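Local coordinates for protein phosphodiesterase (Candida albicans, PDB 6CPU) that belongs to the cyclic nucleotide phosphodiesterase family and holds magnesium and zinc ions in a mainly helical fold, at residues F25-T36 / K87-L98. Numbering follows the deposited sequence.
Sequences FKHLICHLFKKT and KSLLIQFFFTHL
Phe-95 and Phe-33 meet in a T-shaped (edge-to-face) pair: CZ of Phe-95 stands over the centre of the Phe-33 ring, with centroids 4.8 Å apart and planes at 68°. One face of the Phe-95 ring receives Leu-32, whose CB makes a CH-pi contact 3.8 Å from the centroid. At the N-terminal end of both segments the aliphatic chain of Lys-87 lies across Phe-25, CD sitting 3.7 Å from the ring centroid. With CG anti to the backbone N (chi1 -173°), the Phe-25 ring projects toward helix 87-94; CD1 of Ile-29 lies over its opposite face, near the rim. The bend at chi4 turns NZ of Lys-87 away from the ring, leaving at most a weak cation-pi attraction, and NZ bonds to the carbonyls of Leu-82 and Asp-80.

Apolar branches join the two aromatic contacts. Ile-29 and Leu-90 reach tip to tip, CD1 to CD2 at 3.8 Å, and Leu-32 and Ile-91 cross at about a right angle, their CD1 atoms 3.6 Å apart. Beyond Phe-95, Leu-98 CD1 packs on Leu-32 CD2.

No direct hydrogen bond joins the segments; one water bridges them, donating to Leu-32 O (2.8 Å) and lying in the ring plane of His-97 at NE2 (2.7 Å). Leu-5 of strand 2-6 touches Leu-32, and Ile-100 touches Ile-91 and Phe-95. Helices 25-34 and 87-94, nearly parallel (5°), with Phe-95 and Leu-98 just past the second, thus pack against a parallel sheet, as in alpha/beta folds.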
ATOM      1  N   PHE A  25       5.768 -16.535  22.093  1.00 25.13           N
ATOM      2  CA  PHE A  25       4.735 -15.826  21.335  1.00 25.51           C
ATOM      3  C   PHE A  25       5.406 -14.778  20.454  1.00 26.27           C
ATOM      4  O   PHE A  25       4.993 -14.564  19.317  1.00 24.48           O
ATOM      5  CB  PHE A  25       3.729 -15.169  22.293  1.00 25.87           C
ATOM      6  CG  PHE A  25       2.515 -14.555  21.615  1.00 24.18           C
ATOM      7  CD1 PHE A  25       1.826 -15.239  20.614  1.00 24.38           C
ATOM      8  CD2 PHE A  25       2.043 -13.309  22.009  1.00 24.95           C
ATOM      9  CE1 PHE A  25       0.707 -14.676  20.011  1.00 23.99           C
ATOM     10  CE2 PHE A  25       0.923 -12.744  21.416  1.00 23.73           C
ATOM     11  CZ  PHE A  25       0.257 -13.430  20.410  1.00 24.24           C
ATOM     12  N   LYS A  26       6.448 -14.136  20.982  1.00 26.25           N
ATOM     13  CA  LYS A  26       7.194 -13.149  20.217  1.00 27.08           C
ATOM     14  C   LYS A  26       7.753 -13.750  18.925  1.00 25.77           C
ATOM     15  O   LYS A  26       7.638 -13.152  17.859  1.00 24.19           O
ATOM     16  CB  LYS A  26       8.314 -12.538  21.050  1.00 29.17           C
ATOM     17  CG  LYS A  26       9.082 -11.460  20.309  1.00 32.70           C
ATOM     18  CD  LYS A  26      10.189 -10.848  21.155  1.00 35.99           C
ATOM     19  CE  LYS A  26      11.536 -11.501  20.902  1.00 39.45           C
ATOM     20  NZ  LYS A  26      12.598 -10.783  21.661  1.00 43.02           N
ATOM     21  N   HIS A  27       8.359 -14.932  19.007  1.00 24.38           N
ATOM     22  CA  HIS A  27       8.881 -15.566  17.804  1.00 25.46           C
ATOM     23  C   HIS A  27       7.768 -15.957  16.809  1.00 24.04           C
ATOM     24  O   HIS A  27       7.938 -15.828  15.580  1.00 22.31           O
ATOM     25  CB  HIS A  27       9.763 -16.760  18.154  1.00 28.62           C
ATOM     26  CG  HIS A  27      11.108 -16.377  18.694  1.00 32.04           C
ATOM     27  ND1 HIS A  27      11.818 -17.183  19.560  1.00 34.17           N
ATOM     28  CD2 HIS A  27      11.875 -15.281  18.488  1.00 34.47           C
ATOM     29  CE1 HIS A  27      12.965 -16.602  19.858  1.00 35.12           C
ATOM     30  NE2 HIS A  27      13.024 -15.446  19.223  1.00 35.54           N
ATOM     31  N   LEU A  28       6.631 -16.411  17.330  1.00 22.58           N
ATOM     32  CA  LEU A  28       5.448 -16.686  16.493  1.00 22.76           C
ATOM     33  C   LEU A  28       4.983 -15.415  15.749  1.00 21.46           C
ATOM     34  O   LEU A  28       4.734 -15.445  14.537  1.00 20.62           O
ATOM     35  CB  LEU A  28       4.314 -17.256  17.353  1.00 23.60           C
ATOM     36  CG  LEU A  28       3.160 -17.918  16.599  1.00 24.41           C
ATOM     37  CD1 LEU A  28       2.446 -18.950  17.473  1.00 25.29           C
ATOM     38  CD2 LEU A  28       2.164 -16.883  16.114  1.00 25.24           C
ATOM     39  N   ILE A  29       4.913 -14.300  16.468  1.00 20.01           N
ATOM     40  CA  ILE A  29       4.539 -13.003  15.869  1.00 21.44           C
ATOM     41  C   ILE A  29       5.523 -12.605  14.759  1.00 21.67           C
ATOM     42  O   ILE A  29       5.107 -12.164  13.684  1.00 19.87           O
ATOM     43  CB  ILE A  29       4.439 -11.893  16.934  1.00 21.98           C
ATOM     44  CG1 ILE A  29       3.210 -12.124  17.820  1.00 22.74           C
ATOM     45  CG2 ILE A  29       4.309 -10.522  16.295  1.00 22.16           C
ATOM     46  CD1 ILE A  29       3.192 -11.273  19.079  1.00 23.58           C
ATOM     47  N   CYS A  30       6.817 -12.804  14.997  1.00 20.48           N
ATOM     48  CA  CYS A  30       7.825 -12.439  14.002  1.00 22.38           C
ATOM     49  C   CYS A  30       7.673 -13.265  12.729  1.00 21.07           C
ATOM     50  O   CYS A  30       7.840 -12.747  11.629  1.00 22.12           O
ATOM     51  CB  CYS A  30       9.226 -12.582  14.565  1.00 24.23           C
ATOM     52  SG  CYS A  30       9.609 -11.330  15.799  1.00 27.06           S
ATOM     53  N   HIS A  31       7.354 -14.544  12.883  1.00 20.98           N
ATOM     54  CA  HIS A  31       7.053 -15.420  11.747  1.00 20.72           C
ATOM     55  C   HIS A  31       5.889 -14.851  10.928  1.00 20.32           C
ATOM     56  O   HIS A  31       5.941 -14.844   9.691  1.00 20.62           O
ATOM     57  CB  HIS A  31       6.722 -16.813  12.286  1.00 21.27           C
ATOM     58  CG  HIS A  31       6.267 -17.794  11.257  1.00 21.84           C
ATOM     59  ND1 HIS A  31       7.139 -18.450  10.416  1.00 22.82           N
ATOM     60  CD2 HIS A  31       5.037 -18.275  10.971  1.00 22.77           C
ATOM     61  CE1 HIS A  31       6.462 -19.281   9.644  1.00 23.37           C
ATOM     62  NE2 HIS A  31       5.184 -19.190   9.957  1.00 23.14           N
ATOM     63  N   LEU A  32       4.847 -14.381  11.621  1.00 18.45           N
ATOM     64  CA  LEU A  32       3.671 -13.826  10.956  1.00 19.07           C
ATOM     65  C   LEU A  32       3.995 -12.526  10.237  1.00 18.55           C
ATOM     66  O   LEU A  32       3.535 -12.339   9.125  1.00 19.36           O
ATOM     67  CB  LEU A  32       2.526 -13.608  11.948  1.00 18.49           C
ATOM     68  CG  LEU A  32       1.959 -14.873  12.578  1.00 18.22           C
ATOM     69  CD1 LEU A  32       0.917 -14.454  13.584  1.00 18.57           C
ATOM     70  CD2 LEU A  32       1.360 -15.806  11.539  1.00 19.30           C
ATOM     71  N   PHE A  33       4.772 -11.630  10.865  1.00 18.79           N
ATOM     72  CA  PHE A  33       5.139 -10.343  10.220  1.00 19.50           C
ATOM     73  C   PHE A  33       5.872 -10.560   8.894  1.00 19.00           C
ATOM     74  O   PHE A  33       5.699  -9.772   7.961  1.00 20.47           O
ATOM     75  CB  PHE A  33       5.993  -9.459  11.132  1.00 20.44           C
ATOM     76  CG  PHE A  33       5.203  -8.579  12.073  1.00 20.24           C
ATOM     77  CD1 PHE A  33       4.254  -7.680  11.599  1.00 19.84           C
ATOM     78  CD2 PHE A  33       5.447  -8.618  13.443  1.00 20.50           C
ATOM     79  CE1 PHE A  33       3.545  -6.870  12.471  1.00 20.26           C
ATOM     80  CE2 PHE A  33       4.754  -7.802  14.308  1.00 20.04           C
ATOM     81  CZ  PHE A  33       3.805  -6.925  13.831  1.00 19.68           C
ATOM     82  N   LYS A  34       6.683 -11.618   8.816  1.00 19.44           N
ATOM     83  CA  LYS A  34       7.501 -11.885   7.634  1.00 20.45           C
ATOM     84  C   LYS A  34       6.714 -12.427   6.444  1.00 21.39           C
ATOM     85  O   LYS A  34       7.212 -12.396   5.316  1.00 20.74           O
ATOM     86  CB  LYS A  34       8.656 -12.835   7.980  1.00 21.74           C
ATOM     87  CG  LYS A  34       9.754 -12.128   8.754  1.00 22.96           C
ATOM     88  CD  LYS A  34      11.029 -12.943   8.869  1.00 25.51           C
ATOM     89  CE  LYS A  34      10.902 -14.034   9.901  1.00 28.15           C
ATOM     90  NZ  LYS A  34      12.254 -14.570  10.243  1.00 29.55           N
ATOM     91  N   LYS A  35       5.484 -12.884   6.678  1.00 22.02           N
ATOM     92  CA  LYS A  35       4.649 -13.419   5.596  1.00 22.69           C
ATOM     93  C   LYS A  35       4.384 -12.452   4.428  1.00 21.66           C
ATOM     94  O   LYS A  35       4.243 -12.897   3.266  1.00 22.41           O
ATOM     95  CB  LYS A  35       3.350 -13.990   6.161  1.00 23.65           C
ATOM     96  CG  LYS A  35       3.641 -15.273   6.925  1.00 25.17           C
ATOM     97  CD  LYS A  35       2.397 -16.005   7.335  1.00 27.64           C
ATOM     98  CE  LYS A  35       2.754 -17.363   7.902  1.00 28.52           C
ATOM     99  NZ  LYS A  35       3.065 -18.345   6.830  1.00 29.16           N
ATOM    100  N   THR A  36       4.360 -11.145   4.699  1.00 18.96           N
ATOM    101  CA  THR A  36       4.143 -10.164   3.642  1.00 19.60           C
ATOM    102  C   THR A  36       5.454  -9.718   2.934  1.00 19.22           C
ATOM    103  O   THR A  36       5.472  -8.715   2.207  1.00 18.83           O
ATOM    104  CB  THR A  36       3.314  -8.973   4.166  1.00 19.84           C
ATOM    105  OG1 THR A  36       3.902  -8.452   5.364  1.00 19.75           O
ATOM    106  CG2 THR A  36       1.914  -9.433   4.448  1.00 20.28           C
ATOM    107  N   LYS A  87      -3.550 -11.946  23.744  1.00 26.59           N
ATOM    108  CA  LYS A  87      -2.852 -12.634  22.648  1.00 27.21           C
ATOM    109  C   LYS A  87      -3.787 -12.783  21.452  1.00 26.62           C
ATOM    110  O   LYS A  87      -3.413 -12.532  20.291  1.00 25.69           O
ATOM    111  CB  LYS A  87      -2.367 -14.025  23.084  1.00 27.60           C
ATOM    112  CG  LYS A  87      -1.218 -14.014  24.082  1.00 27.48           C
ATOM    113  CD  LYS A  87      -0.402 -15.294  23.985  1.00 29.16           C
ATOM    114  CE  LYS A  87       0.805 -15.263  24.904  1.00 30.38           C
ATOM    115  NZ  LYS A  87       0.417 -15.497  26.327  1.00 30.49           N
ATOM    116  N   SER A  88      -5.013 -13.176  21.755  1.00 25.82           N
ATOM    117  CA  SER A  88      -6.050 -13.365  20.767  1.00 27.14           C
ATOM    118  C   SER A  88      -6.416 -12.039  20.082  1.00 25.76           C
ATOM    119  O   SER A  88      -6.582 -11.995  18.855  1.00 23.50           O
ATOM    120  CB  SER A  88      -7.270 -13.993  21.443  1.00 28.47           C
ATOM    121  OG  SER A  88      -8.323 -14.211  20.535  1.00 33.07           O
ATOM    122  N   LEU A  89      -6.538 -10.974  20.871  1.00 24.42           N
ATOM    123  CA  LEU A  89      -6.807  -9.637  20.349  1.00 24.65           C
ATOM    124  C   LEU A  89      -5.701  -9.186  19.393  1.00 23.34           C
ATOM    125  O   LEU A  89      -5.993  -8.660  18.300  1.00 22.69           O
ATOM    126  CB  LEU A  89      -6.947  -8.631  21.497  1.00 25.29           C
ATOM    127  CG  LEU A  89      -7.137  -7.151  21.153  1.00 26.57           C
ATOM    128  CD1 LEU A  89      -8.345  -6.968  20.261  1.00 26.93           C
ATOM    129  CD2 LEU A  89      -7.276  -6.308  22.420  1.00 28.58           C
ATOM    130  N   LEU A  90      -4.452  -9.416  19.797  1.00 20.56           N
ATOM    131  CA  LEU A  90      -3.297  -9.068  18.971  1.00 20.80           C
ATOM    132  C   LEU A  90      -3.350  -9.767  17.591  1.00 20.98           C
ATOM    133  O   LEU A  90      -3.189  -9.127  16.564  1.00 21.95           O
ATOM    134  CB  LEU A  90      -2.008  -9.429  19.702  1.00 21.58           C
ATOM    135  CG  LEU A  90      -0.687  -8.835  19.184  1.00 21.59           C
ATOM    136  CD1 LEU A  90       0.356  -8.755  20.300  1.00 21.66           C
ATOM    137  CD2 LEU A  90      -0.123  -9.630  18.017  1.00 21.74           C
ATOM    138  N   ILE A  91      -3.555 -11.075  17.589  1.00 20.72           N
ATOM    139  CA  ILE A  91      -3.614 -11.866  16.357  1.00 21.54           C
ATOM    140  C   ILE A  91      -4.808 -11.439  15.488  1.00 22.38           C
ATOM    141  O   ILE A  91      -4.666 -11.215  14.280  1.00 20.18           O
ATOM    142  CB  ILE A  91      -3.690 -13.382  16.691  1.00 22.46           C
ATOM    143  CG1 ILE A  91      -2.368 -13.890  17.299  1.00 22.80           C
ATOM    144  CG2 ILE A  91      -4.047 -14.214  15.476  1.00 22.08           C
ATOM    145  CD1 ILE A  91      -1.120 -13.583  16.483  1.00 23.51           C
ATOM    146  N   GLN A  92      -5.981 -11.335  16.104  1.00 21.16           N
ATOM    147  CA  GLN A  92      -7.197 -10.927  15.402  1.00 23.70           C
ATOM    148  C   GLN A  92      -7.037  -9.584  14.667  1.00 21.84           C
ATOM    149  O   GLN A  92      -7.506  -9.428  13.529  1.00 22.28           O
ATOM    150  CB  GLN A  92      -8.340 -10.842  16.414  1.00 26.14           C
ATOM    151  CG  GLN A  92      -9.732 -10.758  15.841  1.00 31.57           C
ATOM    152  CD  GLN A  92     -10.789 -10.541  16.917  1.00 35.14           C
ATOM    153  OE1 GLN A  92     -10.551  -9.867  17.930  1.00 39.30           O
ATOM    154  NE2 GLN A  92     -11.960 -11.102  16.701  1.00 38.03           N
ATOM    155  N   PHE A  93      -6.414  -8.609  15.327  1.00 20.10           N
ATOM    156  CA  PHE A  93      -6.313  -7.256  14.796  1.00 20.57           C
ATOM    157  C   PHE A  93      -5.130  -7.088  13.861  1.00 20.26           C
ATOM    158  O   PHE A  93      -5.288  -6.621  12.734  1.00 22.00           O
ATOM    159  CB  PHE A  93      -6.202  -6.203  15.909  1.00 20.38           C
ATOM    160  CG  PHE A  93      -6.137  -4.790  15.383  1.00 19.83           C
ATOM    161  CD1 PHE A  93      -7.280  -4.168  14.910  1.00 19.75           C
ATOM    162  CD2 PHE A  93      -4.938  -4.108  15.328  1.00 20.25           C
ATOM    163  CE1 PHE A  93      -7.228  -2.883  14.402  1.00 19.15           C
ATOM    164  CE2 PHE A  93      -4.872  -2.820  14.825  1.00 19.87           C
ATOM    165  CZ  PHE A  93      -6.025  -2.201  14.373  1.00 19.09           C
ATOM    166  N   PHE A  94      -3.944  -7.444  14.327  1.00 18.96           N
ATOM    167  CA  PHE A  94      -2.733  -7.203  13.531  1.00 18.92           C
ATOM    168  C   PHE A  94      -2.538  -8.211  12.416  1.00 18.27           C
ATOM    169  O   PHE A  94      -1.831  -7.919  11.468  1.00 18.87           O
ATOM    170  CB  PHE A  94      -1.489  -7.139  14.409  1.00 19.81           C
ATOM    171  CG  PHE A  94      -1.514  -5.988  15.377  1.00 20.89           C
ATOM    172  CD1 PHE A  94      -1.184  -4.709  14.965  1.00 21.19           C
ATOM    173  CD2 PHE A  94      -1.910  -6.186  16.690  1.00 21.39           C
ATOM    174  CE1 PHE A  94      -1.214  -3.648  15.860  1.00 23.01           C
ATOM    175  CE2 PHE A  94      -1.962  -5.128  17.579  1.00 21.80           C
ATOM    176  CZ  PHE A  94      -1.612  -3.861  17.167  1.00 22.24           C
ATOM    177  N   PHE A  95      -3.145  -9.390  12.520  1.00 18.94           N
ATOM    178  CA  PHE A  95      -2.918 -10.449  11.512  1.00 19.12           C
ATOM    179  C   PHE A  95      -4.204 -10.954  10.857  1.00 20.40           C
ATOM    180  O   PHE A  95      -4.289 -12.086  10.360  1.00 21.29           O
ATOM    181  CB  PHE A  95      -2.022 -11.548  12.105  1.00 18.26           C
ATOM    182  CG  PHE A  95      -0.683 -11.026  12.510  1.00 19.27           C
ATOM    183  CD1 PHE A  95       0.257 -10.682  11.544  1.00 18.67           C
ATOM    184  CD2 PHE A  95      -0.378 -10.783  13.849  1.00 19.64           C
ATOM    185  CE1 PHE A  95       1.473 -10.139  11.899  1.00 19.34           C
ATOM    186  CE2 PHE A  95       0.845 -10.249  14.207  1.00 19.93           C
ATOM    187  CZ  PHE A  95       1.781  -9.931  13.238  1.00 19.38           C
ATOM    188  N   THR A  96      -5.175 -10.056  10.797  1.00 22.03           N
ATOM    189  CA  THR A  96      -6.453 -10.287  10.127  1.00 24.56           C
ATOM    190  C   THR A  96      -6.235 -10.798   8.694  1.00 24.07           C
ATOM    191  O   THR A  96      -6.903 -11.725   8.234  1.00 26.04           O
ATOM    192  CB  THR A  96      -7.331  -8.985  10.150  1.00 26.69           C
ATOM    193  OG1 THR A  96      -8.602  -9.243   9.548  1.00 31.34           O
ATOM    194  CG2 THR A  96      -6.676  -7.809   9.420  1.00 27.60           C
ATOM    195  N   HIS A  97      -5.243 -10.223   8.026  1.00 22.85           N
ATOM    196  CA  HIS A  97      -4.940 -10.518   6.623  1.00 22.55           C
ATOM    197  C   HIS A  97      -4.440 -11.936   6.338  1.00 23.18           C
ATOM    198  O   HIS A  97      -4.340 -12.309   5.174  1.00 23.63           O
ATOM    199  CB  HIS A  97      -3.908  -9.509   6.093  1.00 21.31           C
ATOM    200  CG  HIS A  97      -2.578  -9.579   6.780  1.00 19.72           C
ATOM    201  ND1 HIS A  97      -2.355  -9.033   8.028  1.00 19.48           N
ATOM    202  CD2 HIS A  97      -1.392 -10.103   6.384  1.00 18.60           C
ATOM    203  CE1 HIS A  97      -1.103  -9.251   8.386  1.00 19.07           C
ATOM    204  NE2 HIS A  97      -0.485  -9.860   7.388  1.00 18.99           N
ATOM    205  N   LEU A  98      -4.151 -12.720   7.378  1.00 22.20           N
ATOM    206  CA  LEU A  98      -3.551 -14.049   7.223  1.00 22.89           C
ATOM    207  C   LEU A  98      -4.452 -15.291   7.368  1.00 23.98           C
ATOM    208  O   LEU A  98      -3.926 -16.405   7.463  1.00 25.04           O
ATOM    209  CB  LEU A  98      -2.362 -14.180   8.194  1.00 22.60           C
ATOM    210  CG  LEU A  98      -1.188 -13.243   7.926  1.00 22.44           C
ATOM    211  CD1 LEU A  98      -0.093 -13.475   8.960  1.00 21.89           C
ATOM    212  CD2 LEU A  98      -0.638 -13.449   6.522  1.00 24.09           C
TER
HETATM  213  O   HOH W   1       2.187 -10.331   7.693  1.00 19.20           O